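Local coordinates for Tlr1789 protein (Thermosynechococcus elongatus, PDB 2X8X) that probably helps to recognise and insert beta-barrel proteins into the outer membrane, this piece being its soluble N-terminal part of POTRA domains, at residues E2-I7 and T34-Q39; T50-D55 and L109-A114; Q132-P137 and T146-E151. All coordinates share one frame; numbering follows the deposited sequence.

Contact 1 of 3, residues E2-I7 and T34-Q39; sequences EPKVLI and TTTRTQ
Val5 and Thr35 meet through their flat peptide groups, paired in a short antiparallel bridge between the outermost strand 34-35 and strand 5-13 of the first POTRA domain's sheet. Val5 N donates to Thr35 O (2.8 Å) in the carbonyl plane, whereas Thr35 N reaches Val5 O (2.9 Å) from a position tilted 21° out of it. The two bonds make Val5 and Thr35 a hydrogen-bonded pair, with Leu6 and Thr34 as the adjoining non-hydrogen-bonded pair. One face of the sheet carries Val5 and Thr35; Leu6 and Thr34 point to the other.

Beside this second face the start of the Lys4 side chain crosses the methyl of Thr34, with CB 3.5 Å from Thr34 CG2, before the extended chain leads its amine away. Thr36 is the N-cap residue of helix 37-48, and its CG2 rests on Pro3 O.

Val5 touches Val67 and the buried Ile7 touches Ile69, both of strand 66-75. With Thr35 OG1 anti to the backbone N (chi1 -173°) and bonded to Thr36 O, the methyl is left facing Ile7, and Thr35 CG2 presses against Ile7 CD1 at a tight 3.5 Å.

Contact 2 of 3, residues T50-D55 and L109-A114; sequences TGFFAD and LRELQA
Gly51 and Leu109 meet through their backbones where two POTRA domains adjoin, and a single direct hydrogen bond carries the contact: Leu109 N gives its hydrogen to Gly51 O at 2.9 Å. The N-H...O angle of 162° is nearly straight on the donor side, while the donor stands 28° out of the carbonyl plane. Leu109 opens helix 109-125; Gly51 follows the end of helix 37-48 with a positive phi of 93°, a turn that suits glycine, and its carbonyl faces the neighbouring domain. Gly51 CA comes within 4.5 Å of Arg110 CG.

Other polar groups gather round this bond. Arg110 stretches out from CG to NE alongside residues 49-50, just after helix 37-48, and Thr50 O is a close neighbour at the edge of its guanidinium, near the plane, without a bond to it. NE and NH2 are instead held by hydrogen bonds from beside the segment, NH2 by Ala49 O. Thr50 O is itself bonded by the side-chain amide of Asn108, whose OD1 accepts from Glu111 N, so one asparagine serves both sides.

The aromatic part is looser. Phe52 brings ring atom CE1 to 4.2 Å from Glu111 OE2, the carboxylate approaching obliquely with the two planes 87° apart. Glu111 OE1 forms a salt bridge to Arg105, and the phenyl ring packs on Leu19 and Leu22 of its own domain.

Carbonyls just past the end of helix 37-48 thus meet the first N-H and an arginine of helix 109-125, which is probably electrostatically favourable. With only 191 Å² buried and little apolar contact, directional polar bonds rather than hydrophobic burial appear to set how these segments meet.

Contact 3 of 3, residues Q132-P137 and T146-E151; sequences QVVGTP and TLQVAE
Gln132 and Ala150 exchange two backbone hydrogen bonds, the clearest pairing between strands 132-134 and 146-150. Ala150 N approaches Gln132 O almost end-on to the carbonyl at 3.0 Å, but Gln132 N sits 40° above the plane of the Ala150 carbonyl and makes a more bent bond. Two residues along, Val134 N donates to Gln148 O (2.9 Å), and Val133 CA adds a CA-H...O contact to the same oxygen.

Next to this bond a single water replaces a direct one. It donates to Val134 O (2.7 Å) and accepts from Gln148 N (3.0 Å), bridging the strands just where the chain turns a corner at Gly135. The positive phi of that glycine, 85°, belongs to the corner, after which the strand resumes only weakly.

Apolar contacts fall on both faces of the sheet. On the face beneath helix 109-125, Val133 CG2 reaches Val149 CG1 (3.9 Å), although the two residues splay apart; Ile116 and Ile119 cover Val133, and Tyr123 covers Val149. Farther along, the Pro137 ring is met by a methyl of Leu147, CB to CD2 at 3.8 Å. On the reverse face Val134 spreads its two methyls: CG1, beside the backbone N (chi1 -64°), goes to Ala150 CB, and CG2 crosses Gln148 at CB.

Such a twisted antiparallel pair, its inner strand also bonded to strand 81-85 and with Val133 and Val149 against a helix, is the beta hairpin that closes the POTRA fold.

From the N terminus, contact 1 closes the first loop, returning the chain after helix 17-26 to add short strand 34-35 beside strand 5-13. Helix 37-48 then leads out of it to residues 50-55, where contact 2 begins; it spans strands 53-63, 66-75 and 81-85 and helix 92-99 before ending on helix 109-125, thereby joining the first POTRA domain to the second. Contact 3 follows as a hairpin of strands 132-139 and 144-150 inside the second domain. The three are in series, with none enclosing or crossing another. Contacts 2 and 3 touch, Leu112 CD2 lying 3.8 Å from Pro137 CB, whereas the centres of contacts 1 and 3 are about 43 Å apart.

Contact 1 of 3, residues E2-I7 and T34-Q39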
loop_
_atom_site.group_PDB
_atom_site.type_symbol
_atom_site.label_atom_id
_atom_site.label_comp_id
_atom_site.label_asym_id
_atom_site.label_seq_id
_atom_site.Cartn_x
_atom_site.Cartn_y
_atom_site.Cartn_z
ATOM N N GLU A 2 -7.150 -1.571 -40.909
ATOM C CA GLU A 2 -6.427 -2.376 -41.898
ATOM C C GLU A 2 -4.967 -2.341 -41.451
ATOM O O GLU A 2 -4.616 -1.458 -40.673
ATOM C CB GLU A 2 -6.567 -1.758 -43.314
ATOM C CG GLU A 2 -7.745 -0.755 -43.542
ATOM C CD GLU A 2 -9.134 -1.363 -43.262
ATOM O OE1 GLU A 2 -9.602 -2.218 -44.051
ATOM O OE2 GLU A 2 -9.765 -0.981 -42.248
ATOM N N PRO A 3 -4.111 -3.286 -41.901
ATOM C CA PRO A 3 -4.276 -4.543 -42.615
ATOM C C PRO A 3 -4.231 -5.750 -41.663
ATOM O O PRO A 3 -3.934 -5.594 -40.472
ATOM C CB PRO A 3 -3.026 -4.578 -43.491
ATOM C CG PRO A 3 -1.959 -4.000 -42.593
ATOM C CD PRO A 3 -2.686 -2.876 -41.884
ATOM N N LYS A 4 -4.459 -6.935 -42.232
ATOM C CA LYS A 4 -4.637 -8.206 -41.533
ATOM C C LYS A 4 -3.535 -9.179 -41.986
ATOM O O LYS A 4 -3.204 -9.186 -43.148
ATOM C CB LYS A 4 -6.005 -8.784 -41.942
ATOM C CG LYS A 4 -7.276 -8.178 -41.265
ATOM C CD LYS A 4 -8.589 -8.670 -41.958
ATOM C CE LYS A 4 -9.824 -8.751 -40.995
ATOM N NZ LYS A 4 -11.012 -9.585 -41.505
ATOM N N VAL A 5 -2.979 -10.011 -41.104
ATOM C CA VAL A 5 -1.950 -11.014 -41.483
ATOM C C VAL A 5 -2.306 -12.400 -40.953
ATOM O O VAL A 5 -2.762 -12.528 -39.820
ATOM C CB VAL A 5 -0.535 -10.693 -40.876
ATOM C CG1 VAL A 5 0.508 -11.675 -41.410
ATOM C CG2 VAL A 5 -0.112 -9.240 -41.142
ATOM N N LEU A 6 -2.077 -13.434 -41.747
ATOM C CA LEU A 6 -2.256 -14.828 -41.287
ATOM C C LEU A 6 -1.037 -15.423 -40.547
ATOM O O LEU A 6 0.083 -15.385 -41.069
ATOM C CB LEU A 6 -2.682 -15.733 -42.456
ATOM C CG LEU A 6 -2.830 -17.252 -42.234
ATOM C CD1 LEU A 6 -4.072 -17.568 -41.401
ATOM C CD2 LEU A 6 -2.880 -18.028 -43.554
ATOM N N ILE A 7 -1.264 -16.033 -39.384
ATOM C CA ILE A 7 -0.210 -16.493 -38.478
ATOM C C ILE A 7 0.022 -17.982 -38.652
ATOM O O ILE A 7 -0.940 -18.741 -38.680
ATOM C CB ILE A 7 -0.607 -16.211 -36.958
ATOM C CG1 ILE A 7 -0.978 -14.741 -36.738
ATOM C CG2 ILE A 7 0.502 -16.672 -35.950
ATOM C CD1 ILE A 7 -0.014 -13.722 -37.393
ATOM N N THR A 34 -6.047 -14.974 -38.265
ATOM C CA THR A 34 -5.709 -13.693 -38.889
ATOM C C THR A 34 -5.696 -12.594 -37.822
ATOM O O THR A 34 -6.670 -12.433 -37.104
ATOM C CB THR A 34 -6.798 -13.346 -39.945
ATOM O OG1 THR A 34 -6.851 -14.362 -40.985
ATOM C CG2 THR A 34 -6.587 -11.967 -40.578
ATOM N N THR A 35 -4.616 -11.836 -37.717
ATOM C CA THR A 35 -4.529 -10.776 -36.725
ATOM C C THR A 35 -4.170 -9.379 -37.323
ATOM O O THR A 35 -3.709 -9.273 -38.485
ATOM C CB THR A 35 -3.570 -11.193 -35.569
ATOM O OG1 THR A 35 -3.609 -10.217 -34.525
ATOM C CG2 THR A 35 -2.093 -11.300 -36.035
ATOM N N THR A 36 -4.415 -8.316 -36.555
ATOM C CA THR A 36 -3.855 -6.984 -36.852
ATOM C C THR A 36 -2.836 -6.559 -35.752
ATOM O O THR A 36 -2.690 -7.245 -34.711
ATOM C CB THR A 36 -4.973 -5.912 -36.969
ATOM O OG1 THR A 36 -5.672 -5.807 -35.734
ATOM C CG2 THR A 36 -5.988 -6.276 -38.049
ATOM N N ARG A 37 -2.148 -5.433 -35.984
ATOM C CA ARG A 37 -1.280 -4.778 -34.967
ATOM C C ARG A 37 -2.019 -4.549 -33.620
ATOM O O ARG A 37 -1.523 -4.936 -32.553
ATOM C CB ARG A 37 -0.739 -3.429 -35.479
ATOM N N THR A 38 -3.203 -3.937 -33.704
ATOM C CA THR A 38 -4.089 -3.702 -32.566
ATOM C C THR A 38 -4.335 -4.941 -31.741
ATOM O O THR A 38 -4.183 -4.888 -30.537
ATOM C CB THR A 38 -5.446 -3.187 -33.064
ATOM O OG1 THR A 38 -5.214 -2.017 -33.834
ATOM C CG2 THR A 38 -6.380 -2.830 -31.918
ATOM N N GLN A 39 -4.704 -6.055 -32.379
ATOM C CA GLN A 39 -5.005 -7.284 -31.639
ATOM C C GLN A 39 -3.782 -7.836 -30.946
ATOM O O GLN A 39 -3.906 -8.368 -29.832
ATOM C CB GLN A 39 -5.626 -8.367 -32.503
ATOM C CG GLN A 39 -6.997 -7.997 -32.936
ATOM C CD GLN A 39 -7.303 -8.662 -34.239
ATOM O OE1 GLN A 39 -7.684 -9.820 -34.272
ATOM N NE2 GLN A 39 -7.096 -7.945 -35.335
#

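Contact 2 of 3, residues T50-D55 and L109-A114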
loop_
_atom_site.group_PDB
_atom_site.type_symbol
_atom_site.label_atom_id
_atom_site.label_comp_id
_atom_site.label_asym_id
_atom_site.label_seq_id
_atom_site.Cartn_x
_atom_site.Cartn_y
_atom_site.Cartn_z
ATOM N N THR A 50 -2.201 -10.177 -16.227
ATOM C CA THR A 50 -2.215 -11.368 -15.334
ATOM C C THR A 50 -1.441 -11.038 -14.039
ATOM O O THR A 50 -1.666 -11.669 -13.031
ATOM C CB THR A 50 -1.564 -12.583 -15.953
ATOM O OG1 THR A 50 -0.186 -12.266 -16.250
ATOM C CG2 THR A 50 -2.396 -13.116 -17.227
ATOM N N GLY A 51 -0.518 -10.065 -14.115
ATOM C CA GLY A 51 0.209 -9.620 -12.924
ATOM C C GLY A 51 1.538 -10.311 -12.689
ATOM O O GLY A 51 2.238 -9.928 -11.761
ATOM N N PHE A 52 1.890 -11.280 -13.536
ATOM C CA PHE A 52 3.169 -12.010 -13.373
ATOM C C PHE A 52 4.373 -11.425 -14.113
ATOM O O PHE A 52 5.495 -11.947 -13.983
ATOM C CB PHE A 52 3.035 -13.479 -13.859
ATOM C CG PHE A 52 2.108 -14.329 -13.048
ATOM C CD1 PHE A 52 2.510 -14.837 -11.808
ATOM C CD2 PHE A 52 0.824 -14.641 -13.534
ATOM C CE1 PHE A 52 1.655 -15.620 -11.041
ATOM C CE2 PHE A 52 -0.066 -15.444 -12.784
ATOM C CZ PHE A 52 0.362 -15.956 -11.542
ATOM N N PHE A 53 4.188 -10.384 -14.925
ATOM C CA PHE A 53 5.257 -10.020 -15.881
ATOM C C PHE A 53 5.706 -8.597 -15.756
ATOM O O PHE A 53 4.875 -7.691 -15.709
ATOM C CB PHE A 53 4.815 -10.325 -17.338
ATOM C CG PHE A 53 4.377 -11.748 -17.524
ATOM C CD1 PHE A 53 5.313 -12.765 -17.680
ATOM C CD2 PHE A 53 3.036 -12.080 -17.516
ATOM C CE1 PHE A 53 4.909 -14.101 -17.812
ATOM C CE2 PHE A 53 2.633 -13.403 -17.655
ATOM C CZ PHE A 53 3.543 -14.411 -17.828
ATOM N N ALA A 54 7.021 -8.406 -15.663
ATOM C CA ALA A 54 7.570 -7.054 -15.650
ATOM C C ALA A 54 7.514 -6.395 -17.026
ATOM O O ALA A 54 7.528 -5.148 -17.130
ATOM C CB ALA A 54 9.044 -7.071 -15.150
ATOM N N ASP A 55 7.487 -7.205 -18.089
ATOM C CA ASP A 55 7.659 -6.684 -19.407
ATOM C C ASP A 55 7.096 -7.724 -20.368
ATOM O O ASP A 55 7.171 -8.915 -20.108
ATOM C CB ASP A 55 9.149 -6.409 -19.720
ATOM C CG ASP A 55 9.318 -5.400 -20.864
ATOM O OD1 ASP A 55 8.320 -5.053 -21.551
ATOM O OD2 ASP A 55 10.461 -4.958 -21.093
ATOM N N LEU A 109 1.958 -9.231 -8.918
ATOM C CA LEU A 109 1.648 -7.935 -8.311
ATOM C C LEU A 109 0.213 -7.781 -7.870
ATOM O O LEU A 109 -0.049 -7.018 -6.970
ATOM C CB LEU A 109 2.024 -6.789 -9.216
ATOM C CG LEU A 109 3.510 -6.406 -9.342
ATOM C CD1 LEU A 109 3.603 -4.976 -9.840
ATOM C CD2 LEU A 109 4.391 -6.509 -8.134
ATOM N N ARG A 110 -0.741 -8.482 -8.471
ATOM C CA ARG A 110 -2.106 -8.485 -7.898
ATOM C C ARG A 110 -2.140 -9.154 -6.513
ATOM O O ARG A 110 -2.769 -8.639 -5.615
ATOM C CB ARG A 110 -3.121 -9.237 -8.776
ATOM C CG ARG A 110 -3.219 -8.856 -10.184
ATOM C CD ARG A 110 -4.354 -9.819 -10.701
ATOM N NE ARG A 110 -4.718 -9.605 -12.090
ATOM C CZ ARG A 110 -5.929 -9.250 -12.517
ATOM N NH1 ARG A 110 -6.933 -9.087 -11.647
ATOM N NH2 ARG A 110 -6.126 -9.040 -13.824
ATOM N N GLU A 111 -1.512 -10.319 -6.360
ATOM C CA GLU A 111 -1.410 -10.967 -5.056
ATOM C C GLU A 111 -0.604 -10.113 -4.026
ATOM O O GLU A 111 -0.986 -10.025 -2.849
ATOM C CB GLU A 111 -0.719 -12.315 -5.157
ATOM C CG GLU A 111 -1.439 -13.318 -6.164
ATOM C CD GLU A 111 -0.668 -14.699 -6.334
ATOM O OE1 GLU A 111 -0.284 -15.268 -5.282
ATOM O OE2 GLU A 111 -0.466 -15.223 -7.489
ATOM N N LEU A 112 0.461 -9.489 -4.460
ATOM C CA LEU A 112 1.159 -8.533 -3.599
ATOM C C LEU A 112 0.268 -7.435 -3.120
ATOM O O LEU A 112 0.361 -7.030 -1.958
ATOM C CB LEU A 112 2.350 -7.915 -4.300
ATOM C CG LEU A 112 3.299 -7.141 -3.345
ATOM C CD1 LEU A 112 4.155 -8.071 -2.528
ATOM C CD2 LEU A 112 4.283 -6.336 -4.223
ATOM N N GLN A 113 -0.553 -6.865 -3.999
ATOM C CA GLN A 113 -1.498 -5.831 -3.597
ATOM C C GLN A 113 -2.552 -6.388 -2.611
ATOM O O GLN A 113 -2.960 -5.711 -1.675
ATOM C CB GLN A 113 -2.214 -5.279 -4.844
ATOM C CG GLN A 113 -3.081 -4.048 -4.568
ATOM C CD GLN A 113 -2.270 -2.937 -3.893
ATOM O OE1 GLN A 113 -2.747 -2.305 -2.976
ATOM N NE2 GLN A 113 -1.008 -2.771 -4.297
ATOM N N ALA A 114 -2.982 -7.616 -2.786
ATOM C CA ALA A 114 -3.859 -8.229 -1.765
ATOM C C ALA A 114 -3.135 -8.320 -0.387
ATOM O O ALA A 114 -3.747 -8.019 0.663
ATOM C CB ALA A 114 -4.344 -9.618 -2.245
#

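Contact 3 of 3, residues Q132-P137 and T146-E151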
loop_
_atom_site.group_PDB
_atom_site.type_symbol
_atom_site.label_atom_id
_atom_site.label_comp_id
_atom_site.label_asym_id
_atom_site.label_seq_id
_atom_site.Cartn_x
_atom_site.Cartn_y
_atom_site.Cartn_z
ATOM N N GLN A 132 -0.676 2.883 7.096
ATOM C CA GLN A 132 -0.955 2.262 5.766
ATOM C C GLN A 132 0.400 2.085 5.122
ATOM O O GLN A 132 1.360 2.761 5.539
ATOM C CB GLN A 132 -1.765 3.203 4.860
ATOM C CG GLN A 132 -0.969 4.509 4.619
ATOM C CD GLN A 132 -1.713 5.529 3.695
ATOM O OE1 GLN A 132 -2.704 5.205 3.072
ATOM N NE2 GLN A 132 -1.228 6.762 3.646
ATOM N N VAL A 133 0.439 1.244 4.079
ATOM C CA VAL A 133 1.606 1.077 3.199
ATOM C C VAL A 133 1.664 2.313 2.348
ATOM O O VAL A 133 0.608 2.824 1.954
ATOM C CB VAL A 133 1.425 -0.192 2.336
ATOM C CG1 VAL A 133 2.516 -0.353 1.260
ATOM C CG2 VAL A 133 1.469 -1.397 3.251
ATOM N N VAL A 134 2.867 2.833 2.097
ATOM C CA VAL A 134 3.066 4.008 1.274
ATOM C C VAL A 134 4.118 3.729 0.202
ATOM O O VAL A 134 5.032 2.857 0.365
ATOM C CB VAL A 134 3.550 5.269 2.119
ATOM C CG1 VAL A 134 2.490 5.695 3.099
ATOM C CG2 VAL A 134 4.778 4.955 2.908
ATOM N N GLY A 135 3.973 4.421 -0.921
ATOM C CA GLY A 135 4.977 4.314 -1.978
ATOM C C GLY A 135 4.700 3.123 -2.869
ATOM O O GLY A 135 3.665 2.443 -2.735
ATOM N N THR A 136 5.637 2.870 -3.766
ATOM C CA THR A 136 5.570 1.780 -4.704
ATOM C C THR A 136 6.493 0.665 -4.178
ATOM O O THR A 136 7.650 0.962 -3.823
ATOM C CB THR A 136 6.068 2.288 -6.082
ATOM O OG1 THR A 136 5.214 3.375 -6.508
ATOM C CG2 THR A 136 6.012 1.160 -7.164
ATOM N N PRO A 137 6.000 -0.607 -4.146
ATOM C CA PRO A 137 6.859 -1.710 -3.724
ATOM C C PRO A 137 8.135 -1.748 -4.553
ATOM O O PRO A 137 8.098 -1.462 -5.735
ATOM C CB PRO A 137 5.995 -2.960 -4.022
ATOM C CG PRO A 137 4.529 -2.406 -4.005
ATOM C CD PRO A 137 4.663 -1.078 -4.633
ATOM N N THR A 146 10.659 -4.929 -0.918
ATOM C CA THR A 146 10.674 -3.948 0.178
ATOM C C THR A 146 9.466 -3.014 0.043
ATOM O O THR A 146 9.229 -2.448 -1.026
ATOM C CB THR A 146 11.992 -3.063 0.138
ATOM O OG1 THR A 146 13.136 -3.943 0.248
ATOM C CG2 THR A 146 11.991 -2.059 1.269
ATOM N N LEU A 147 8.726 -2.935 1.138
ATOM C CA LEU A 147 7.606 -2.038 1.351
ATOM C C LEU A 147 7.927 -0.977 2.456
ATOM O O LEU A 147 8.774 -1.208 3.341
ATOM C CB LEU A 147 6.448 -2.905 1.852
ATOM C CG LEU A 147 6.021 -4.067 0.997
ATOM C CD1 LEU A 147 4.870 -4.725 1.720
ATOM C CD2 LEU A 147 5.550 -3.505 -0.336
ATOM N N GLN A 148 7.218 0.155 2.408
ATOM C CA GLN A 148 7.279 1.180 3.439
ATOM C C GLN A 148 5.928 1.267 4.031
ATOM O O GLN A 148 4.936 1.146 3.286
ATOM C CB GLN A 148 7.567 2.528 2.794
ATOM C CG GLN A 148 8.865 2.557 2.004
ATOM C CD GLN A 148 9.097 3.941 1.345
ATOM O OE1 GLN A 148 9.257 4.016 0.139
ATOM N NE2 GLN A 148 8.997 5.004 2.108
ATOM N N VAL A 149 5.846 1.460 5.350
ATOM C CA VAL A 149 4.610 1.898 5.994
ATOM C C VAL A 149 4.838 3.251 6.709
ATOM O O VAL A 149 5.975 3.600 7.073
ATOM C CB VAL A 149 4.114 0.898 6.981
ATOM C CG1 VAL A 149 3.754 -0.441 6.271
ATOM C CG2 VAL A 149 5.204 0.683 7.989
ATOM N N ALA A 150 3.751 3.997 6.826
ATOM C CA ALA A 150 3.655 5.163 7.702
ATOM C C ALA A 150 2.522 4.819 8.624
ATOM O O ALA A 150 1.371 4.817 8.205
ATOM C CB ALA A 150 3.312 6.363 6.915
ATOM N N GLU A 151 2.859 4.544 9.874
ATOM C CA GLU A 151 1.921 3.987 10.811
ATOM C C GLU A 151 1.110 5.077 11.512
ATOM O O GLU A 151 0.056 4.778 12.041
ATOM C CB GLU A 151 2.700 3.220 11.856
ATOM C CG GLU A 151 3.472 2.054 11.212
ATOM C CD GLU A 151 3.823 1.008 12.224
ATOM O OE1 GLU A 151 3.935 1.349 13.420
ATOM O OE2 GLU A 151 3.958 -0.147 11.835
HETATM O O HOH W 1 5.959 0.370 -0.269
#